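Local coordinates for Spermidine/putrescine ABC transporter, periplasmic binding protein (Treponema pallidum, PDB 2V84) that probably binds polyamines such as spermidine and putrescine in the periplasm, as the solute-binding lipoprotein of an ABC transporter, at residues I247-A252 against L317-L322; P126-A131 against P254-S259; F292-T297 against P310-H315; A132-N137 against R146-F151. All coordinates share one frame; numbering follows the deposited sequence.

Interaction 1: I247-A252 against L317-L322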
loop_
_atom_site.group_PDB
_atom_site.type_symbol
_atom_site.label_atom_id
_atom_site.label_comp_id
_atom_site.label_asym_id
_atom_site.label_seq_id
_atom_site.Cartn_x
_atom_site.Cartn_y
_atom_site.Cartn_z
ATOM N N ILE A 247 9.970 3.270 -8.724
ATOM C CA ILE A 247 10.300 2.638 -7.457
ATOM C C ILE A 247 11.780 2.287 -7.614
ATOM O O ILE A 247 12.126 1.580 -8.556
ATOM C CB ILE A 247 9.452 1.361 -7.242
ATOM C CG1 ILE A 247 7.958 1.703 -7.254
ATOM C CG2 ILE A 247 9.895 0.610 -5.964
ATOM C CD1 ILE A 247 7.055 0.627 -7.870
ATOM N N PRO A 248 12.665 2.802 -6.725
ATOM C CA PRO A 248 14.090 2.556 -6.866
ATOM C C PRO A 248 14.418 1.058 -6.976
ATOM O O PRO A 248 13.936 0.261 -6.163
ATOM C CB PRO A 248 14.666 3.162 -5.584
ATOM C CG PRO A 248 13.714 4.294 -5.297
ATOM C CD PRO A 248 12.374 3.704 -5.592
ATOM N N GLN A 249 15.209 0.704 -7.986
ATOM C CA GLN A 249 15.451 -0.697 -8.354
ATOM C C GLN A 249 16.827 -1.209 -7.927
ATOM O O GLN A 249 17.102 -2.415 -8.038
ATOM C CB GLN A 249 15.262 -0.889 -9.868
ATOM C CG GLN A 249 13.845 -0.606 -10.391
ATOM C CD GLN A 249 12.798 -1.610 -9.916
ATOM O OE1 GLN A 249 12.915 -2.808 -10.153
ATOM N NE2 GLN A 249 11.769 -1.119 -9.254
ATOM N N ASP A 250 17.689 -0.311 -7.441
ATOM C CA ASP A 250 19.054 -0.691 -7.055
ATOM C C ASP A 250 19.150 -1.209 -5.615
ATOM O O ASP A 250 20.216 -1.625 -5.169
ATOM C CB ASP A 250 20.054 0.451 -7.331
ATOM C CG ASP A 250 19.885 1.643 -6.388
ATOM O OD1 ASP A 250 18.730 2.054 -6.094
ATOM O OD2 ASP A 250 20.935 2.186 -5.966
ATOM N N VAL A 251 18.017 -1.195 -4.914
ATOM C CA VAL A 251 17.895 -1.650 -3.530
ATOM C C VAL A 251 16.573 -2.397 -3.351
ATOM O O VAL A 251 15.723 -2.352 -4.236
ATOM C CB VAL A 251 17.961 -0.463 -2.511
ATOM C CG1 VAL A 251 19.325 0.224 -2.557
ATOM C CG2 VAL A 251 16.844 0.522 -2.755
ATOM N N ALA A 252 16.400 -3.075 -2.217
ATOM C CA ALA A 252 15.157 -3.789 -1.928
ATOM C C ALA A 252 14.149 -2.856 -1.269
ATOM O O ALA A 252 13.897 -2.934 -0.079
ATOM C CB ALA A 252 15.427 -5.024 -1.051
ATOM N N LEU A 317 8.222 -4.640 -8.855
ATOM C CA LEU A 317 7.996 -5.036 -7.470
ATOM C C LEU A 317 8.784 -6.283 -7.052
ATOM O O LEU A 317 8.720 -6.710 -5.898
ATOM C CB LEU A 317 6.500 -5.224 -7.239
ATOM C CG LEU A 317 5.859 -3.844 -7.394
ATOM C CD1 LEU A 317 4.590 -3.895 -8.158
ATOM C CD2 LEU A 317 5.685 -3.195 -6.037
ATOM N N GLU A 318 9.536 -6.843 -7.992
ATOM C CA GLU A 318 10.229 -8.103 -7.777
ATOM C C GLU A 318 11.393 -7.981 -6.786
ATOM O O GLU A 318 11.514 -8.786 -5.851
ATOM C CB GLU A 318 10.684 -8.677 -9.125
ATOM C CG GLU A 318 9.501 -9.057 -10.024
ATOM C CD GLU A 318 9.911 -9.626 -11.373
ATOM O OE1 GLU A 318 11.129 -9.852 -11.596
ATOM O OE2 GLU A 318 8.999 -9.854 -12.208
ATOM N N ARG A 319 12.222 -6.956 -6.984
ATOM C CA ARG A 319 13.439 -6.737 -6.188
ATOM C C ARG A 319 13.165 -6.214 -4.780
ATOM O O ARG A 319 14.031 -6.291 -3.899
ATOM C CB ARG A 319 14.349 -5.738 -6.896
ATOM C CG ARG A 319 14.909 -6.242 -8.194
ATOM C CD ARG A 319 15.807 -5.219 -8.828
ATOM N NE ARG A 319 16.602 -5.818 -9.887
ATOM C CZ ARG A 319 17.710 -5.287 -10.392
ATOM N NH1 ARG A 319 18.167 -4.124 -9.938
ATOM N NH2 ARG A 319 18.364 -5.924 -11.354
ATOM N N GLY A 320 11.967 -5.670 -4.588
ATOM C CA GLY A 320 11.580 -5.028 -3.344
ATOM C C GLY A 320 11.275 -5.999 -2.232
ATOM O O GLY A 320 11.147 -7.191 -2.475
ATOM N N THR A 321 11.148 -5.479 -1.011
ATOM C CA THR A 321 10.896 -6.298 0.169
ATOM C C THR A 321 9.540 -5.981 0.753
ATOM O O THR A 321 9.252 -4.840 1.074
ATOM C CB THR A 321 12.000 -6.123 1.262
ATOM O OG1 THR A 321 13.256 -6.586 0.750
ATOM C CG2 THR A 321 11.699 -6.961 2.533
ATOM N N LEU A 322 8.716 -7.020 0.900
ATOM C CA LEU A 322 7.385 -6.892 1.495
ATOM C C LEU A 322 7.493 -6.471 2.955
ATOM O O LEU A 322 8.204 -7.103 3.720
ATOM C CB LEU A 322 6.642 -8.246 1.387
ATOM C CG LEU A 322 5.165 -8.240 1.769
ATOM C CD1 LEU A 322 4.391 -7.474 0.699
ATOM C CD2 LEU A 322 4.597 -9.656 1.960
HETATM O O HOH W 1 11.801 -5.346 -9.187
#

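Interaction 2: P126-A131 against P254-S259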
loop_
_atom_site.group_PDB
_atom_site.type_symbol
_atom_site.label_atom_id
_atom_site.label_comp_id
_atom_site.label_asym_id
_atom_site.label_seq_id
_atom_site.Cartn_x
_atom_site.Cartn_y
_atom_site.Cartn_z
ATOM N N PRO A 126 -5.305 -11.965 -0.759
ATOM C CA PRO A 126 -4.729 -10.733 -1.319
ATOM C C PRO A 126 -5.690 -9.852 -2.108
ATOM O O PRO A 126 -6.487 -10.352 -2.905
ATOM C CB PRO A 126 -3.634 -11.254 -2.265
ATOM C CG PRO A 126 -3.229 -12.532 -1.645
ATOM C CD PRO A 126 -4.481 -13.142 -1.078
ATOM N N TYR A 127 -5.568 -8.539 -1.901
ATOM C CA TYR A 127 -6.395 -7.529 -2.540
ATOM C C TYR A 127 -5.553 -6.793 -3.596
ATOM O O TYR A 127 -5.985 -6.605 -4.738
ATOM C CB TYR A 127 -6.856 -6.569 -1.435
ATOM C CG TYR A 127 -7.839 -5.520 -1.830
ATOM C CD1 TYR A 127 -7.438 -4.389 -2.537
ATOM C CD2 TYR A 127 -9.171 -5.627 -1.444
ATOM C CE1 TYR A 127 -8.336 -3.423 -2.876
ATOM C CE2 TYR A 127 -10.093 -4.650 -1.794
ATOM C CZ TYR A 127 -9.674 -3.562 -2.505
ATOM O OH TYR A 127 -10.579 -2.568 -2.842
ATOM N N TYR A 128 -4.343 -6.387 -3.219
ATOM C CA TYR A 128 -3.457 -5.702 -4.150
ATOM C C TYR A 128 -2.057 -5.685 -3.572
ATOM O O TYR A 128 -1.903 -5.687 -2.373
ATOM C CB TYR A 128 -3.977 -4.260 -4.517
ATOM C CG TYR A 128 -3.046 -3.599 -5.503
ATOM C CD1 TYR A 128 -2.907 -4.109 -6.792
ATOM C CD2 TYR A 128 -2.257 -2.508 -5.128
ATOM C CE1 TYR A 128 -2.008 -3.555 -7.691
ATOM C CE2 TYR A 128 -1.349 -1.958 -6.027
ATOM C CZ TYR A 128 -1.231 -2.489 -7.289
ATOM O OH TYR A 128 -0.345 -1.922 -8.168
ATOM N N LEU A 129 -1.049 -5.720 -4.433
ATOM C CA LEU A 129 0.354 -5.626 -4.027
ATOM C C LEU A 129 0.961 -4.508 -4.851
ATOM O O LEU A 129 0.879 -4.542 -6.083
ATOM C CB LEU A 129 1.077 -6.949 -4.333
ATOM C CG LEU A 129 2.521 -7.161 -3.844
ATOM C CD1 LEU A 129 2.775 -8.625 -3.712
ATOM C CD2 LEU A 129 3.548 -6.513 -4.799
ATOM N N GLY A 130 1.565 -3.520 -4.195
ATOM C CA GLY A 130 2.238 -2.445 -4.961
ATOM C C GLY A 130 3.355 -1.887 -4.118
ATOM O O GLY A 130 3.805 -2.531 -3.167
ATOM N N ALA A 131 3.812 -0.688 -4.461
ATOM C CA ALA A 131 4.854 -0.050 -3.662
ATOM C C ALA A 131 4.782 1.430 -3.896
ATOM O O ALA A 131 4.447 1.893 -5.003
ATOM C CB ALA A 131 6.246 -0.578 -4.031
ATOM N N PRO A 254 10.819 -0.919 0.065
ATOM C CA PRO A 254 9.620 -1.461 0.696
ATOM C C PRO A 254 8.433 -1.626 -0.261
ATOM O O PRO A 254 8.093 -0.723 -1.049
ATOM C CB PRO A 254 9.274 -0.458 1.798
ATOM C CG PRO A 254 10.297 0.602 1.781
ATOM C CD PRO A 254 11.246 0.374 0.635
ATOM N N VAL A 255 7.789 -2.784 -0.148
ATOM C CA VAL A 255 6.635 -3.177 -0.944
ATOM C C VAL A 255 5.485 -3.482 0.046
ATOM O O VAL A 255 5.732 -3.869 1.177
ATOM C CB VAL A 255 7.006 -4.405 -1.855
ATOM C CG1 VAL A 255 5.812 -4.961 -2.600
ATOM C CG2 VAL A 255 8.088 -4.019 -2.868
ATOM N N TYR A 256 4.235 -3.262 -0.353
ATOM C CA TYR A 256 3.093 -3.592 0.520
ATOM C C TYR A 256 2.170 -4.616 -0.124
ATOM O O TYR A 256 2.093 -4.699 -1.338
ATOM C CB TYR A 256 2.291 -2.331 0.937
ATOM C CG TYR A 256 1.556 -1.679 -0.210
ATOM C CD1 TYR A 256 0.335 -2.200 -0.687
ATOM C CD2 TYR A 256 2.073 -0.557 -0.822
ATOM C CE1 TYR A 256 -0.321 -1.627 -1.773
ATOM C CE2 TYR A 256 1.416 0.038 -1.883
ATOM C CZ TYR A 256 0.226 -0.493 -2.354
ATOM O OH TYR A 256 -0.394 0.101 -3.430
ATOM N N VAL A 257 1.503 -5.427 0.697
ATOM C CA VAL A 257 0.370 -6.222 0.223
ATOM C C VAL A 257 -0.833 -5.957 1.140
ATOM O O VAL A 257 -0.728 -6.076 2.351
ATOM C CB VAL A 257 0.675 -7.747 0.113
ATOM C CG1 VAL A 257 1.240 -8.292 1.436
ATOM C CG2 VAL A 257 -0.587 -8.496 -0.345
ATOM N N ASP A 258 -1.943 -5.549 0.529
ATOM C CA ASP A 258 -3.243 -5.380 1.212
ATOM C C ASP A 258 -4.117 -6.612 0.928
ATOM O O ASP A 258 -4.005 -7.182 -0.150
ATOM C CB ASP A 258 -3.942 -4.145 0.647
ATOM C CG ASP A 258 -3.266 -2.835 1.068
ATOM O OD1 ASP A 258 -2.764 -2.772 2.192
ATOM O OD2 ASP A 258 -3.279 -1.859 0.274
ATOM N N SER A 259 -4.971 -7.011 1.877
ATOM C CA SER A 259 -5.743 -8.274 1.811
ATOM C C SER A 259 -7.136 -8.075 2.320
ATOM O O SER A 259 -7.325 -7.260 3.209
ATOM C CB SER A 259 -5.129 -9.324 2.734
ATOM O OG SER A 259 -3.898 -9.757 2.210
#

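Interaction 3: F292-T297 against P310-H315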
loop_
_atom_site.group_PDB
_atom_site.type_symbol
_atom_site.label_atom_id
_atom_site.label_comp_id
_atom_site.label_asym_id
_atom_site.label_seq_id
_atom_site.Cartn_x
_atom_site.Cartn_y
_atom_site.Cartn_z
ATOM N N PHE A 292 -6.882 2.897 -10.988
ATOM C CA PHE A 292 -5.704 3.516 -10.375
ATOM C C PHE A 292 -4.427 3.464 -11.213
ATOM O O PHE A 292 -3.398 4.006 -10.803
ATOM C CB PHE A 292 -5.422 2.888 -9.012
ATOM C CG PHE A 292 -6.575 2.962 -8.060
ATOM C CD1 PHE A 292 -6.887 4.157 -7.420
ATOM C CD2 PHE A 292 -7.349 1.830 -7.796
ATOM C CE1 PHE A 292 -7.963 4.236 -6.546
ATOM C CE2 PHE A 292 -8.401 1.891 -6.916
ATOM C CZ PHE A 292 -8.713 3.092 -6.290
ATOM N N GLY A 293 -4.471 2.805 -12.367
ATOM C CA GLY A 293 -3.263 2.632 -13.185
ATOM C C GLY A 293 -2.315 1.592 -12.618
ATOM O O GLY A 293 -1.115 1.678 -12.803
ATOM N N PHE A 294 -2.877 0.612 -11.908
ATOM C CA PHE A 294 -2.125 -0.472 -11.305
ATOM C C PHE A 294 -1.830 -1.572 -12.317
ATOM O O PHE A 294 -2.648 -1.826 -13.210
ATOM C CB PHE A 294 -2.976 -1.106 -10.221
ATOM C CG PHE A 294 -3.169 -0.278 -8.993
ATOM C CD1 PHE A 294 -2.264 0.715 -8.617
ATOM C CD2 PHE A 294 -4.226 -0.586 -8.132
ATOM C CE1 PHE A 294 -2.448 1.418 -7.421
ATOM C CE2 PHE A 294 -4.402 0.090 -6.938
ATOM C CZ PHE A 294 -3.536 1.093 -6.582
ATOM N N PRO A 295 -0.661 -2.225 -12.196
ATOM C CA PRO A 295 -0.403 -3.439 -12.968
ATOM C C PRO A 295 -1.013 -4.629 -12.256
ATOM O O PRO A 295 -1.336 -4.541 -11.075
ATOM C CB PRO A 295 1.119 -3.541 -12.939
ATOM C CG PRO A 295 1.477 -2.974 -11.583
ATOM C CD PRO A 295 0.502 -1.855 -11.353
ATOM N N SER A 296 -1.179 -5.737 -12.965
ATOM C CA SER A 296 -1.771 -6.906 -12.356
ATOM C C SER A 296 -0.705 -7.690 -11.592
ATOM O O SER A 296 -0.249 -8.737 -12.036
ATOM C CB SER A 296 -2.471 -7.783 -13.411
ATOM O OG SER A 296 -3.315 -8.755 -12.804
ATOM N N THR A 297 -0.321 -7.176 -10.432
ATOM C CA THR A 297 0.695 -7.820 -9.587
ATOM C C THR A 297 0.276 -9.155 -8.975
ATOM O O THR A 297 1.122 -10.014 -8.756
ATOM C CB THR A 297 1.156 -6.876 -8.465
ATOM O OG1 THR A 297 0.007 -6.350 -7.795
ATOM C CG2 THR A 297 1.945 -5.729 -9.056
ATOM N N PRO A 310 -0.487 0.513 -17.088
ATOM C CA PRO A 310 -0.096 0.767 -15.701
ATOM C C PRO A 310 1.005 1.829 -15.545
ATOM O O PRO A 310 1.844 1.991 -16.429
ATOM C CB PRO A 310 0.413 -0.601 -15.213
ATOM C CG PRO A 310 -0.101 -1.595 -16.189
ATOM C CD PRO A 310 -0.188 -0.873 -17.495
ATOM N N TYR A 311 0.989 2.526 -14.404
ATOM C CA TYR A 311 1.975 3.562 -14.079
ATOM C C TYR A 311 3.320 2.979 -13.694
ATOM O O TYR A 311 4.334 3.653 -13.757
ATOM C CB TYR A 311 1.466 4.479 -12.967
ATOM C CG TYR A 311 0.312 5.345 -13.410
ATOM C CD1 TYR A 311 0.347 5.984 -14.638
ATOM C CD2 TYR A 311 -0.819 5.521 -12.607
ATOM C CE1 TYR A 311 -0.697 6.777 -15.068
ATOM C CE2 TYR A 311 -1.887 6.322 -13.039
ATOM C CZ TYR A 311 -1.803 6.946 -14.266
ATOM O OH TYR A 311 -2.818 7.752 -14.720
ATOM N N TYR A 312 3.311 1.728 -13.267
ATOM C CA TYR A 312 4.527 0.950 -13.093
ATOM C C TYR A 312 4.201 -0.499 -13.465
ATOM O O TYR A 312 3.017 -0.863 -13.527
ATOM C CB TYR A 312 5.063 1.084 -11.672
ATOM C CG TYR A 312 4.075 0.821 -10.551
ATOM C CD1 TYR A 312 3.930 -0.457 -10.012
ATOM C CD2 TYR A 312 3.319 1.854 -9.998
ATOM C CE1 TYR A 312 3.021 -0.702 -8.960
ATOM C CE2 TYR A 312 2.418 1.618 -8.922
ATOM C CZ TYR A 312 2.276 0.339 -8.421
ATOM O OH TYR A 312 1.410 0.074 -7.359
ATOM N N SER A 313 5.221 -1.303 -13.773
ATOM C CA SER A 313 4.980 -2.706 -14.132
ATOM C C SER A 313 5.089 -3.581 -12.902
ATOM O O SER A 313 5.574 -3.132 -11.868
ATOM C CB SER A 313 5.908 -3.200 -15.253
ATOM O OG SER A 313 7.159 -3.602 -14.744
ATOM N N GLU A 314 4.617 -4.823 -13.013
ATOM C CA GLU A 314 4.640 -5.771 -11.902
ATOM C C GLU A 314 6.067 -6.221 -11.640
ATOM O O GLU A 314 6.397 -6.665 -10.543
ATOM C CB GLU A 314 3.721 -6.985 -12.173
ATOM C CG GLU A 314 4.084 -7.792 -13.410
ATOM C CD GLU A 314 3.834 -9.290 -13.252
ATOM O OE1 GLU A 314 3.447 -9.738 -12.144
ATOM O OE2 GLU A 314 4.037 -10.025 -14.248
ATOM N N HIS A 315 6.907 -6.107 -12.670
ATOM C CA HIS A 315 8.305 -6.476 -12.570
ATOM C C HIS A 315 9.088 -5.480 -11.708
ATOM O O HIS A 315 10.179 -5.795 -11.241
ATOM C CB HIS A 315 8.928 -6.582 -13.962
ATOM C CG HIS A 315 8.199 -7.519 -14.875
ATOM N ND1 HIS A 315 8.228 -8.889 -14.715
ATOM C CD2 HIS A 315 7.407 -7.284 -15.950
ATOM C CE1 HIS A 315 7.492 -9.456 -15.654
ATOM N NE2 HIS A 315 6.990 -8.505 -16.420
#

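Interaction 4: A132-N137 against R146-F151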
loop_
_atom_site.group_PDB
_atom_site.type_symbol
_atom_site.label_atom_id
_atom_site.label_comp_id
_atom_site.label_asym_id
_atom_site.label_seq_id
_atom_site.Cartn_x
_atom_site.Cartn_y
_atom_site.Cartn_z
ATOM N N ALA A 132 5.106 2.173 -2.842
ATOM C CA ALA A 132 5.332 3.611 -2.962
ATOM C C ALA A 132 6.612 3.791 -3.740
ATOM O O ALA A 132 7.468 2.910 -3.796
ATOM C CB ALA A 132 5.454 4.259 -1.588
ATOM N N GLY A 133 6.756 4.945 -4.355
ATOM C CA GLY A 133 7.989 5.241 -5.058
ATOM C C GLY A 133 8.221 6.737 -5.036
ATOM O O GLY A 133 7.832 7.422 -4.087
ATOM N N ILE A 134 8.876 7.237 -6.077
ATOM C CA ILE A 134 9.253 8.645 -6.139
ATOM C C ILE A 134 8.802 9.195 -7.472
ATOM O O ILE A 134 9.019 8.564 -8.505
ATOM C CB ILE A 134 10.816 8.810 -6.024
ATOM C CG1 ILE A 134 11.347 8.123 -4.757
ATOM C CG2 ILE A 134 11.223 10.301 -6.062
ATOM C CD1 ILE A 134 12.862 7.881 -4.769
ATOM N N ALA A 135 8.188 10.375 -7.430
ATOM C CA ALA A 135 7.843 11.132 -8.624
ATOM C C ALA A 135 8.836 12.279 -8.774
ATOM O O ALA A 135 9.130 12.979 -7.818
ATOM C CB ALA A 135 6.424 11.660 -8.532
ATOM N N VAL A 136 9.353 12.481 -9.989
ATOM C CA VAL A 136 10.279 13.570 -10.225
ATOM C C VAL A 136 9.679 14.406 -11.333
ATOM O O VAL A 136 9.202 13.846 -12.311
ATOM C CB VAL A 136 11.664 13.092 -10.682
ATOM C CG1 VAL A 136 12.522 14.282 -11.048
ATOM C CG2 VAL A 136 12.358 12.305 -9.553
ATOM N N ASN A 137 9.680 15.723 -11.147
ATOM C CA ASN A 137 9.290 16.672 -12.190
ATOM C C ASN A 137 10.522 16.884 -13.091
ATOM O O ASN A 137 11.477 17.560 -12.698
ATOM C CB ASN A 137 8.799 17.985 -11.545
ATOM C CG ASN A 137 8.427 19.042 -12.566
ATOM O OD1 ASN A 137 8.929 19.027 -13.679
ATOM N ND2 ASN A 137 7.544 19.977 -12.186
ATOM N N ARG A 146 17.957 7.517 -10.108
ATOM C CA ARG A 146 16.649 6.978 -9.732
ATOM C C ARG A 146 16.771 6.151 -8.451
ATOM O O ARG A 146 16.664 4.916 -8.455
ATOM C CB ARG A 146 16.079 6.140 -10.882
ATOM C CG ARG A 146 15.691 6.947 -12.105
ATOM C CD ARG A 146 14.769 6.113 -13.036
ATOM N NE ARG A 146 14.294 6.876 -14.193
ATOM C CZ ARG A 146 14.971 7.058 -15.333
ATOM N NH1 ARG A 146 16.187 6.541 -15.505
ATOM N NH2 ARG A 146 14.440 7.778 -16.320
ATOM N N THR A 147 17.050 6.845 -7.352
ATOM C CA THR A 147 17.438 6.221 -6.089
ATOM C C THR A 147 16.877 7.060 -4.937
ATOM O O THR A 147 16.568 8.236 -5.113
ATOM C CB THR A 147 19.000 6.120 -5.911
ATOM O OG1 THR A 147 19.556 7.442 -5.787
ATOM C CG2 THR A 147 19.672 5.435 -7.097
ATOM N N TRP A 148 16.801 6.458 -3.754
ATOM C CA TRP A 148 16.350 7.181 -2.548
ATOM C C TRP A 148 17.264 8.343 -2.168
ATOM O O TRP A 148 16.853 9.250 -1.456
ATOM C CB TRP A 148 16.238 6.215 -1.352
ATOM C CG TRP A 148 15.174 5.167 -1.583
ATOM C CD1 TRP A 148 15.376 3.860 -1.893
ATOM C CD2 TRP A 148 13.746 5.363 -1.575
ATOM N NE1 TRP A 148 14.169 3.224 -2.085
ATOM C CE2 TRP A 148 13.152 4.118 -1.891
ATOM C CE3 TRP A 148 12.918 6.463 -1.326
ATOM C CZ2 TRP A 148 11.760 3.943 -1.974
ATOM C CZ3 TRP A 148 11.534 6.296 -1.407
ATOM C CH2 TRP A 148 10.968 5.034 -1.714
ATOM N N SER A 149 18.532 8.267 -2.563
ATOM C CA SER A 149 19.473 9.303 -2.204
ATOM C C SER A 149 19.104 10.616 -2.880
ATOM O O SER A 149 19.757 11.630 -2.657
ATOM C CB SER A 149 20.891 8.880 -2.550
ATOM O OG SER A 149 21.343 7.918 -1.582
ATOM N N ILE A 150 18.054 10.607 -3.699
ATOM C CA ILE A 150 17.584 11.858 -4.324
ATOM C C ILE A 150 17.145 12.836 -3.221
ATOM O O ILE A 150 17.189 14.055 -3.374
ATOM C CB ILE A 150 16.431 11.602 -5.336
ATOM C CG1 ILE A 150 16.168 12.871 -6.167
ATOM C CG2 ILE A 150 15.149 11.079 -4.627
ATOM C CD1 ILE A 150 15.500 12.602 -7.511
ATOM N N PHE A 151 16.748 12.290 -2.076
ATOM C CA PHE A 151 16.331 13.143 -0.970
ATOM C C PHE A 151 17.476 13.820 -0.207
ATOM O O PHE A 151 17.240 14.691 0.625
ATOM C CB PHE A 151 15.357 12.376 -0.054
ATOM C CG PHE A 151 14.068 12.028 -0.740
ATOM C CD1 PHE A 151 13.143 13.030 -1.030
ATOM C CD2 PHE A 151 13.779 10.701 -1.109
ATOM C CE1 PHE A 151 11.944 12.737 -1.674
ATOM C CE2 PHE A 151 12.593 10.387 -1.748
ATOM C CZ PHE A 151 11.671 11.414 -2.045
#

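Interaction 1: I247-A252 against L317-L322
Arg-319 reaches across to the loop 247-252 and grips the backbone of Gln-249. Its CB points toward that loop, and with CG anti to the carbonyl carbon (chi1 -66°) the chain then runs extended from CG to NE. CD is the first atom to touch, lying 3.2 Å from Gln-249 O and 4.0 Å from Gln-249 OE1. Beyond it NE and CZ run past the same oxygen, and NH1 makes the bond: Arg-319 NH1 donates to Gln-249 O over 2.8 Å, nearly straight at 164°. The carbonyl oxygen sits at the edge of the guanidinium, in its plane, whereas the nitrogen stands well above the carbonyl plane.

The Gln-249 side chain crosses that of Arg-319 at about a right angle. Its bend at chi2 (-68°) folds the amide back so that NE2 donates to Ile-247 O at 2.8 Å, while OE1 takes a hydrogen from a water that in turn accepts from Arg-319 N. NE2 also donates to Asp-316 O, so both ends of the amide are held and its rotation is fixed. Further along, Ala-252 CB lies 3.2 Å from Thr-321 OG1, and Ala-252 CA makes a C-H...O contact with Arg-319 O.

The loop joins strand 243-246 to strand 254-260, against which strand 321-322 pairs in parallel; Leu-317 packs on Leu-129 and Ala-131 of strand 125-137.

Interaction 2: P126-A131 against P254-S259
Backbone hydrogen bonds tie Tyr-128 and Gly-130 to Asp-258 and Tyr-256 as antiparallel hydrogen-bonded pairs, among them Tyr-256 N to Gly-130 O at 2.9 Å. At Asp-258 the ladder slips by one residue. Asp-258 O accepts two N-H groups, from Tyr-127 N at 2.7 Å and from Tyr-128 N at 3.2 Å, the second donor standing well above the carbonyl plane. In the non-hydrogen-bonded positions C-H...O contacts fill in, with Leu-129 CA 3.3 Å from Tyr-256 O.

Tyr-127 and Tyr-128, both opposite Asp-258, form a classic beta bulge where strand 125-137 pairs with strand 254-260 near the centre of the chain, probably part of the connection between the two lobes, as in periplasmic binding proteins. The Tyr-127 ring stacks on Phe-279 and the Tyr-128 ring on Phe-294.

Aromatic contacts lie on the face carrying Tyr-128 and Tyr-256. The Tyr-256 ring, brought round by a chi1 of 68° that sets CG between its own N and carbonyl carbon, lies over Gly-130: Gly-130 CA makes a CH-pi contact 4.1 Å from the ring centroid. Tyr-256 OH meets the edge of the Tyr-128 ring in its plane, 3.4 Å from Tyr-128 CE2.

Aliphatic packing takes the opposite face. Leu-129 CD2 rests 3.5 Å from Val-255 CG1, and Leu-129 CG faces Val-257 CB.

Among polar ends, Asp-258 OD2 bonds to Tyr-35 OH and to the ring nitrogen of a bound MES buffer molecule.

Interaction 3: F292-T297 against P310-H315
The turn that ends helix 282-292 is clasped here by a later part of the loop leading to strand 321-322. Gly-293, the first residue to leave helical geometry, has positive phi (75°), and its carbonyl O accepts Tyr-311 N at 2.8 Å, in the carbonyl plane and nearly straight at 167°. Beside that bond the Tyr-311 ring comes close to the helix end, CD2 lying 3.5 Å from Phe-292 O.

Pro-295 packs against Pro-310 and Tyr-312. Its CB meets Pro-310 CB at 3.8 Å, its CG lies 3.3 Å from Tyr-312 O, and its CD sits over one face of the Tyr-312 ring in a CH-pi contact, 4.1 Å from the centroid. Tyr-312 has CG between its backbone N and carbonyl carbon (chi1 51°), a setting that carries the ring alongside Phe-294 and lets its OH bond to Tyr-128 OH. At the far end Thr-297 CG2 and Glu-314 CB touch at 3.8 Å as the two side chains slide past each other.

Lys-108 bridges to Glu-314 OE1 and also bonds Ser-296 O, probably stabilising the carboxylate in its charged form. Across the two segments a single hydrogen bond is joined by largely apolar packing, which buries Phe-292 O and Tyr-312 O without a partner in the model.

Interaction 4: A132-N137 against R146-F151
Ile-134 lays its CD1 methyl over one face of the Trp-148 indole, 3.7 Å from Trp-148 CE3 and displaced toward the rim of the ring system. The methyl stands 4.1 Å from the centroid of the six-membered ring, a CH-pi contact in which the two side chains cross at a slant. With CG1 anti to the carbonyl carbon (chi1 -55°), the extended chi2 of 163° carries CD1 out among Trp-148, Ile-150 and Phe-151. Besides Trp-148, the same CD1 meets Ile-150 CG2 and Phe-151 CE2, each at 3.9 Å. It also comes within 3.7 Å of Thr-147 O.

Val-136, two residues on and pointing the same way, adds a smaller contact through its CG2, which lies 3.8 Å from Ile-150 CD1. No hydrogen bond joins the two segments. The indole is instead oriented by its own partners, NE1 bonding to Ser-253 OG and the ring meeting His-225 edge-to-face.

Alternate residues of one strand thus pack against a short 3-10 turn that follows it in the chain. Strands 223-226 and 243-246 flank that strand, and the turn lays its hydrophobic side chains on Ile-134 and Val-136, a core of the alpha/beta kind found in the lobes of periplasmic binding proteins.

In the fold
Three of the four contacts reach the mixed sheet. Interactions 2 and 4 use successive parts of strand 125-137, about 20 Å apart centre to centre, and the centre of interaction 1 lies about 13 Å from each. Strand 254-260 in interaction 2 also pairs with strand 321-322 of interaction 1. Interaction 3, its centre about 12 Å from that of interaction 2, joins it through Tyr-128 with Tyr-312 and Leu-129 with Thr-297. Along the chain interactions 1 and 2 alternate their segments; interaction 4 falls between those of interaction 2, and interaction 3 between those of interaction 1. Interactions 1 and 2 border the MES molecule, and Pro-254 and Trp-148 lie near Glu-168, a predicted spermidine-binding residue, consistent with a ligand pocket there.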